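Long-range contact in oligogalacturonate-specific porin kdgM (Dickeya dadantii, PDB 4FQE), which forms a monomeric beta-barrel porin in the outer membrane that is specific for oligogalacturonides and is required for full virulence: residues 109-114 and 132-137. Numbering follows the deposited sequence. Where two conformers were deposited one is given.
Sequences LRYRPY and YTLTGN. With C8E ((hydroxyethyloxy)tri(ethyloxy)octane), chain E; C8E ((hydroxyethyloxy)tri(ethyloxy)octane), chain H.
R110 pairs with T135, and R112 with T133, as the hydrogen-bonded pairs of two neighbouring antiparallel barrel strands. On the pore-facing side the arginine and threonine side chains lie alongside each other. R110 NH2 donates to T135 OG1 at 3.2 Å, the hydroxyl lying 17° out of the guanidinium plane; the side chain bends at chi3 (61°), which brings NH2 up to the hydroxyl. E153 on the next strand also bonds T135 OG1. Between the two pairs sits a water that accepts from R110 NE (2.9 Å), donates to R110 O and T135 OG1, and bonds T133 OG1. In one of the two conformers of R112, a second water bridges its NE, its O and T133 OG1, and the two guanidinium groups overlap face over face but offset, R110 NH2 lying 3.5 Å above the centre of the R112 guanidinium plane.

On the opposite face of the sheet, Y111 CE1 packs on Y132 CB at 3.6 Å, the rings oblique at 55°. CG of Y132 lies between its backbone N and carbonyl carbon, which carries the ring across that of Y111, while L134 CD1 reaches Y111 CB at 4.0 Å. Detergent covers this side: one C8E chain runs over Y111 and L134, another ends against P113 CD. The contact thus divides sharply, apolar and aromatic toward the membrane, hydrated and basic toward the channel, where the arginines probably favour passage of anionic oligogalacturonates.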
loop_
_atom_site.group_PDB
_atom_site.type_symbol
_atom_site.label_atom_id
_atom_site.label_comp_id
_atom_site.label_asym_id
_atom_site.label_seq_id
_atom_site.Cartn_x
_atom_site.Cartn_y
_atom_site.Cartn_z
ATOM N N LEU A 109 8.707 2.363 7.727
ATOM C CA LEU A 109 7.854 2.053 8.832
ATOM C C LEU A 109 6.716 3.081 8.815
ATOM O O LEU A 109 6.943 4.282 8.618
ATOM C CB LEU A 109 8.624 2.070 10.150
ATOM C CG LEU A 109 7.855 1.618 11.397
ATOM C CD1 LEU A 109 7.479 0.154 11.303
ATOM C CD2 LEU A 109 8.633 1.885 12.679
ATOM N N ARG A 110 5.497 2.568 8.954
ATOM C CA ARG A 110 4.292 3.407 8.934
ATOM C C ARG A 110 3.484 3.167 10.181
ATOM O O ARG A 110 3.185 2.027 10.494
ATOM C CB ARG A 110 3.417 3.111 7.696
ATOM C CG ARG A 110 2.176 4.046 7.614
ATOM C CD ARG A 110 1.312 3.736 6.388
ATOM N NE ARG A 110 0.827 2.359 6.494
ATOM C CZ ARG A 110 0.201 1.691 5.539
ATOM N NH1 ARG A 110 -0.086 2.279 4.375
ATOM N NH2 ARG A 110 -0.144 0.424 5.762
ATOM N N TYR A 111 3.115 4.255 10.871
ATOM C CA TYR A 111 2.118 4.234 11.954
ATOM C C TYR A 111 0.817 4.847 11.430
ATOM O O TYR A 111 0.811 5.970 10.938
ATOM C CB TYR A 111 2.616 4.996 13.190
ATOM C CG TYR A 111 1.573 5.151 14.285
ATOM C CD1 TYR A 111 1.040 4.041 14.939
ATOM C CD2 TYR A 111 1.125 6.401 14.655
ATOM C CE1 TYR A 111 0.084 4.192 15.922
ATOM C CE2 TYR A 111 0.161 6.563 15.635
ATOM C CZ TYR A 111 -0.338 5.449 16.271
ATOM O OH TYR A 111 -1.296 5.656 17.226
ATOM N N ARG A 112 -0.261 4.063 11.488
ATOM C CA ARG A 112 -1.548 4.469 10.944
ATOM C C ARG A 112 -2.683 4.129 11.912
ATOM O O ARG A 112 -3.258 3.023 11.848
ATOM C CB ARG A 112 -1.772 3.800 9.577
ATOM C CG ARG A 112 -3.048 4.209 8.852
ATOM C CD ARG A 112 -3.121 3.639 7.441
ATOM N NE ARG A 112 -3.319 2.189 7.416
ATOM C CZ ARG A 112 -3.527 1.480 6.311
ATOM N NH1 ARG A 112 -3.569 2.081 5.132
ATOM N NH2 ARG A 112 -3.701 0.166 6.377
ATOM N N PRO A 113 -3.049 5.070 12.780
ATOM C CA PRO A 113 -4.192 4.782 13.608
ATOM C C PRO A 113 -5.449 4.747 12.734
ATOM O O PRO A 113 -5.432 5.248 11.604
ATOM C CB PRO A 113 -4.213 5.933 14.621
ATOM C CG PRO A 113 -3.437 7.020 14.007
ATOM C CD PRO A 113 -2.441 6.381 13.098
ATOM N N TYR A 114 -6.504 4.108 13.222
ATOM C CA TYR A 114 -7.779 4.123 12.516
ATOM C C TYR A 114 -8.868 4.525 13.498
ATOM O O TYR A 114 -8.865 4.128 14.654
ATOM C CB TYR A 114 -8.087 2.785 11.798
ATOM C CG TYR A 114 -8.228 1.553 12.665
ATOM C CD1 TYR A 114 -9.431 1.260 13.309
ATOM C CD2 TYR A 114 -7.173 0.657 12.805
ATOM C CE1 TYR A 114 -9.564 0.120 14.089
ATOM C CE2 TYR A 114 -7.285 -0.483 13.595
ATOM C CZ TYR A 114 -8.482 -0.758 14.215
ATOM O OH TYR A 114 -8.600 -1.888 14.994
ATOM N N TYR A 132 -4.826 0.806 15.665
ATOM C CA TYR A 132 -3.779 1.260 14.796
ATOM C C TYR A 132 -3.133 0.107 14.070
ATOM O O TYR A 132 -3.195 -1.044 14.525
ATOM C CB TYR A 132 -2.739 2.045 15.607
ATOM C CG TYR A 132 -1.949 1.235 16.615
ATOM C CD1 TYR A 132 -0.788 0.561 16.234
ATOM C CD2 TYR A 132 -2.322 1.179 17.951
ATOM C CE1 TYR A 132 -0.043 -0.170 17.149
ATOM C CE2 TYR A 132 -1.563 0.456 18.882
ATOM C CZ TYR A 132 -0.438 -0.212 18.467
ATOM O OH TYR A 132 0.331 -0.945 19.360
ATOM N N THR A 133 -2.530 0.414 12.931
ATOM C CA THR A 133 -1.572 -0.504 12.341
ATOM C C THR A 133 -0.148 0.041 12.351
ATOM O O THR A 133 0.076 1.250 12.290
ATOM C CB THR A 133 -1.964 -0.914 10.922
ATOM O OG1 THR A 133 -2.001 0.246 10.088
ATOM C CG2 THR A 133 -3.332 -1.581 10.949
ATOM N N LEU A 134 0.804 -0.886 12.444
ATOM C CA LEU A 134 2.215 -0.579 12.314
ATOM C C LEU A 134 2.733 -1.525 11.225
ATOM O O LEU A 134 2.640 -2.764 11.352
ATOM C CB LEU A 134 2.921 -0.765 13.652
ATOM C CG LEU A 134 4.317 -0.155 13.837
ATOM C CD1 LEU A 134 4.308 1.361 13.736
ATOM C CD2 LEU A 134 4.954 -0.543 15.190
ATOM N N THR A 135 3.228 -0.934 10.145
ATOM C CA THR A 135 3.569 -1.658 8.933
ATOM C C THR A 135 5.034 -1.398 8.645
ATOM O O THR A 135 5.469 -0.253 8.587
ATOM C CB THR A 135 2.724 -1.163 7.756
ATOM O OG1 THR A 135 1.344 -1.255 8.104
ATOM C CG2 THR A 135 2.982 -2.012 6.509
ATOM N N GLY A 136 5.813 -2.447 8.509
ATOM C CA GLY A 136 7.190 -2.281 8.084
ATOM C C GLY A 136 7.349 -2.914 6.740
ATOM O O GLY A 136 6.682 -3.909 6.462
ATOM N N ASN A 137 8.220 -2.338 5.915
ATOM C CA ASN A 137 8.432 -2.770 4.551
ATOM C C ASN A 137 9.931 -2.839 4.267
ATOM O O ASN A 137 10.695 -1.929 4.645
ATOM C CB ASN A 137 7.834 -1.783 3.585
ATOM C CG ASN A 137 6.320 -1.809 3.594
ATOM O OD1 ASN A 137 5.680 -1.105 4.371
ATOM N ND2 ASN A 137 5.742 -2.668 2.761
HETATM C C1 C8E E . 9.780 6.626 10.899
HETATM C C2 C8E E . 8.889 7.558 11.698
HETATM C C3 C8E E . 7.428 7.121 11.686
HETATM C C4 C8E E . 7.246 5.728 12.271
HETATM C C5 C8E E . 6.205 5.680 13.383
HETATM C C6 C8E E . 6.674 6.424 14.642
HETATM C C7 C8E E . 6.306 5.780 15.989
HETATM C C8 C8E E . 5.788 4.342 15.962
HETATM O O9 C8E E . 5.428 3.891 17.272
HETATM C C10 C8E E . 4.991 2.527 17.321
HETATM C C11 C8E E . 3.765 2.354 18.212
HETATM O O12 C8E E . 3.771 1.041 18.797
HETATM C C13 C8E E . 4.478 0.984 20.045
HETATM C C14 C8E E . 5.112 -0.386 20.297
HETATM O O15 C8E E . 5.766 -0.895 19.123
HETATM C C16 C8E E . 5.533 -2.298 18.952
HETATM C C17 C8E E . 6.354 -2.874 17.793
HETATM O O18 C8E E . 5.771 -4.101 17.330
HETATM C C19 C8E E . 5.839 -5.177 18.272
HETATM C C20 C8E E . 4.478 -5.375 18.942
HETATM O O21 C8E E . 4.552 -5.284 20.372
HETATM C C1 C8E H . -0.542 9.103 12.635
HETATM C C2 C8E H . -0.743 10.420 13.340
HETATM C C3 C8E H . 0.450 11.318 13.053
HETATM C C4 C8E H . 0.577 11.624 11.567
HETATM C C5 C8E H . 0.261 13.071 11.246
HETATM C C6 C8E H . -1.243 13.249 11.110
HETATM C C7 C8E H . -1.679 13.370 9.659
HETATM C C8 C8E H . -3.123 13.858 9.558
HETATM O O9 C8E H . -3.155 15.283 9.448
HETATM C C10 C8E H . -4.479 15.827 9.400
HETATM C C11 C8E H . -4.504 17.020 8.443
HETATM O O12 C8E H . -5.043 16.668 7.170
HETATM C C13 C8E H . -4.639 17.519 6.091
HETATM C C14 C8E H . -3.341 17.007 5.460
HETATM O O15 C8E H . -3.425 16.893 4.032
HETATM C C16 C8E H . -2.252 17.311 3.311
HETATM C C17 C8E H . -1.156 16.252 3.286
HETATM O O18 C8E H . -0.237 16.467 4.366
HETATM C C19 C8E H . -0.321 15.491 5.401
HETATM C C20 C8E H . -0.409 16.160 6.765
HETATM O O21 C8E H . -1.462 15.586 7.546
HETATM O O HOH W 1 0.558 1.003 9.094
HETATM O O HOH W 2 -4.581 1.410 10.063
#